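Local atomic coordinates of putative isomerase (Sinorhizobium meliloti, PDB entry 2PPG), a protein that is a putative isomerase with the two-domain architecture of the enolase superfamily, a capping N-terminal domain beside a TIM-barrel-like one. Residues Q300-G305 against S334-N339. Sequence-based numbering, arbitrary orientation.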
loop_
_atom_site.group_PDB
_atom_site.type_symbol
_atom_site.label_atom_id
_atom_site.label_comp_id
_atom_site.label_asym_id
_atom_site.label_seq_id
_atom_site.Cartn_x
_atom_site.Cartn_y
_atom_site.Cartn_z
ATOM N N GLN A 300 -6.622 15.089 27.843
ATOM C CA GLN A 300 -6.129 14.904 26.499
ATOM C C GLN A 300 -4.719 14.326 26.593
ATOM O O GLN A 300 -4.357 13.409 25.854
ATOM C CB GLN A 300 -6.143 16.249 25.804
ATOM C CG GLN A 300 -6.476 16.211 24.359
ATOM C CD GLN A 300 -7.809 15.564 24.049
ATOM O OE1 GLN A 300 -8.876 16.109 24.348
ATOM N NE2 GLN A 300 -7.754 14.409 23.411
ATOM N N PHE A 301 -3.953 14.852 27.543
ATOM C CA PHE A 301 -2.593 14.419 27.831
ATOM C C PHE A 301 -2.556 12.910 28.074
ATOM O O PHE A 301 -1.691 12.214 27.543
ATOM C CB PHE A 301 -2.089 15.183 29.071
ATOM C CG PHE A 301 -0.597 15.106 29.305
ATOM C CD1 PHE A 301 0.240 16.112 28.851
ATOM C CD2 PHE A 301 -0.041 14.064 30.053
ATOM C CE1 PHE A 301 1.629 16.056 29.099
ATOM C CE2 PHE A 301 1.343 14.003 30.305
ATOM C CZ PHE A 301 2.175 14.995 29.825
HETATM N N MSE A 302 -3.499 12.411 28.862
HETATM C CA MSE A 302 -3.549 10.980 29.169
HETATM C C MSE A 302 -4.002 10.153 27.965
HETATM O O MSE A 302 -3.533 9.027 27.768
HETATM C CB MSE A 302 -4.441 10.701 30.386
HETATM C CG MSE A 302 -3.898 11.266 31.697
HETATM SE SE MSE A 302 -2.181 10.469 32.269
HETATM C CE MSE A 302 -2.831 8.661 32.657
ATOM N N ARG A 303 -4.895 10.716 27.151
ATOM C CA ARG A 303 -5.294 10.053 25.899
ATOM C C ARG A 303 -4.088 9.878 24.962
ATOM O O ARG A 303 -3.933 8.839 24.335
ATOM C CB ARG A 303 -6.479 10.764 25.212
ATOM C CG ARG A 303 -7.815 10.572 25.975
ATOM C CD ARG A 303 -9.007 11.443 25.470
ATOM N NE ARG A 303 -10.161 11.302 26.373
ATOM C CZ ARG A 303 -11.359 11.881 26.228
ATOM N NH1 ARG A 303 -11.618 12.676 25.202
ATOM N NH2 ARG A 303 -12.317 11.659 27.124
ATOM N N ILE A 304 -3.224 10.882 24.909
ATOM C CA ILE A 304 -2.029 10.832 24.080
ATOM C C ILE A 304 -1.007 9.851 24.640
ATOM O O ILE A 304 -0.419 9.073 23.894
ATOM C CB ILE A 304 -1.410 12.223 23.933
ATOM C CG1 ILE A 304 -2.313 13.082 23.053
ATOM C CG2 ILE A 304 0.011 12.134 23.365
ATOM C CD1 ILE A 304 -1.681 14.348 22.555
ATOM N N GLY A 305 -0.820 9.879 25.955
ATOM C CA GLY A 305 0.019 8.895 26.638
ATOM C C GLY A 305 -0.451 7.466 26.432
ATOM O O GLY A 305 0.347 6.586 26.139
ATOM N N SER A 334 2.588 12.410 34.099
ATOM C CA SER A 334 3.797 11.631 33.832
ATOM C C SER A 334 3.946 10.539 34.877
ATOM O O SER A 334 4.408 9.448 34.563
ATOM C CB SER A 334 5.055 12.506 33.789
ATOM O OG SER A 334 5.000 13.456 32.740
ATOM N N ALA A 335 3.530 10.813 36.111
ATOM C CA ALA A 335 3.671 9.820 37.186
ATOM C C ALA A 335 2.793 8.582 36.969
ATOM O O ALA A 335 3.094 7.506 37.479
ATOM C CB ALA A 335 3.394 10.454 38.562
ATOM N N ALA A 336 1.718 8.745 36.199
ATOM C CA ALA A 336 0.722 7.687 35.994
ATOM C C ALA A 336 0.875 6.958 34.658
ATOM O O ALA A 336 0.122 6.040 34.363
ATOM C CB ALA A 336 -0.668 8.277 36.102
ATOM N N LEU A 337 1.832 7.393 33.847
ATOM C CA LEU A 337 2.025 6.862 32.507
ATOM C C LEU A 337 3.170 5.846 32.443
ATOM O O LEU A 337 4.264 6.084 32.954
ATOM C CB LEU A 337 2.311 8.005 31.546
ATOM C CG LEU A 337 1.120 8.861 31.122
ATOM C CD1 LEU A 337 1.651 10.031 30.351
ATOM C CD2 LEU A 337 0.103 8.091 30.286
ATOM N N ALA A 338 2.922 4.717 31.793
ATOM C CA ALA A 338 3.953 3.697 31.641
ATOM C C ALA A 338 5.156 4.182 30.830
ATOM O O ALA A 338 6.305 3.929 31.196
ATOM C CB ALA A 338 3.360 2.474 31.007
ATOM N N ASN A 339 4.889 4.904 29.747
ATOM C CA ASN A 339 5.912 5.204 28.749
ATOM C C ASN A 339 6.780 6.453 28.955
ATOM O O ASN A 339 7.550 6.814 28.053
ATOM C CB ASN A 339 5.281 5.243 27.343
ATOM C CG ASN A 339 5.075 3.861 26.758
ATOM O OD1 ASN A 339 4.818 2.900 27.484
ATOM N ND2 ASN A 339 5.176 3.756 25.436
#
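A buried, largely apolar contact joins the middle of helix 293-310 to the last part of helix 325-336 and the loop after it, with Leu337 packed onto Phe301, Met302 and Gly305. Its two methyls divide the work. CD1 meets the ring of Phe301 at CE2, 4.0 Å away, whereas CD2 lies 3.7 Å from Gly305 CA, where the bare glycine backbone lets the leucine come close to the helix. Gly305 and Leu337 also have the nearest CA atoms of the two segments, 6.5 Å apart. The two helices are successive outer helices of the TIM-barrel-like C-terminal domain, linked through the short barrel strand 314-315. Selenomethionine Met302 runs alongside Leu337 in the opposite direction. Bends at chi2 (-64°) and chi3 (-67°) fold its chain so that SE sits 3.8 Å from Leu337 CG and CE touches both CD2 of that leucine and, at 4.1 Å, Ala336 CB. The Phe301 side chain, its CG anti to the backbone N (chi1 -166°), crosses that of Leu337 obliquely, and its ring also lies near Ser334, whose OG is hydrogen-bonded to Ser330 O within its own helix. Beyond the leucine side chain, the loop is tied to another part of the chain by a hydrogen bond from Arg153 NH2 to Leu337 O.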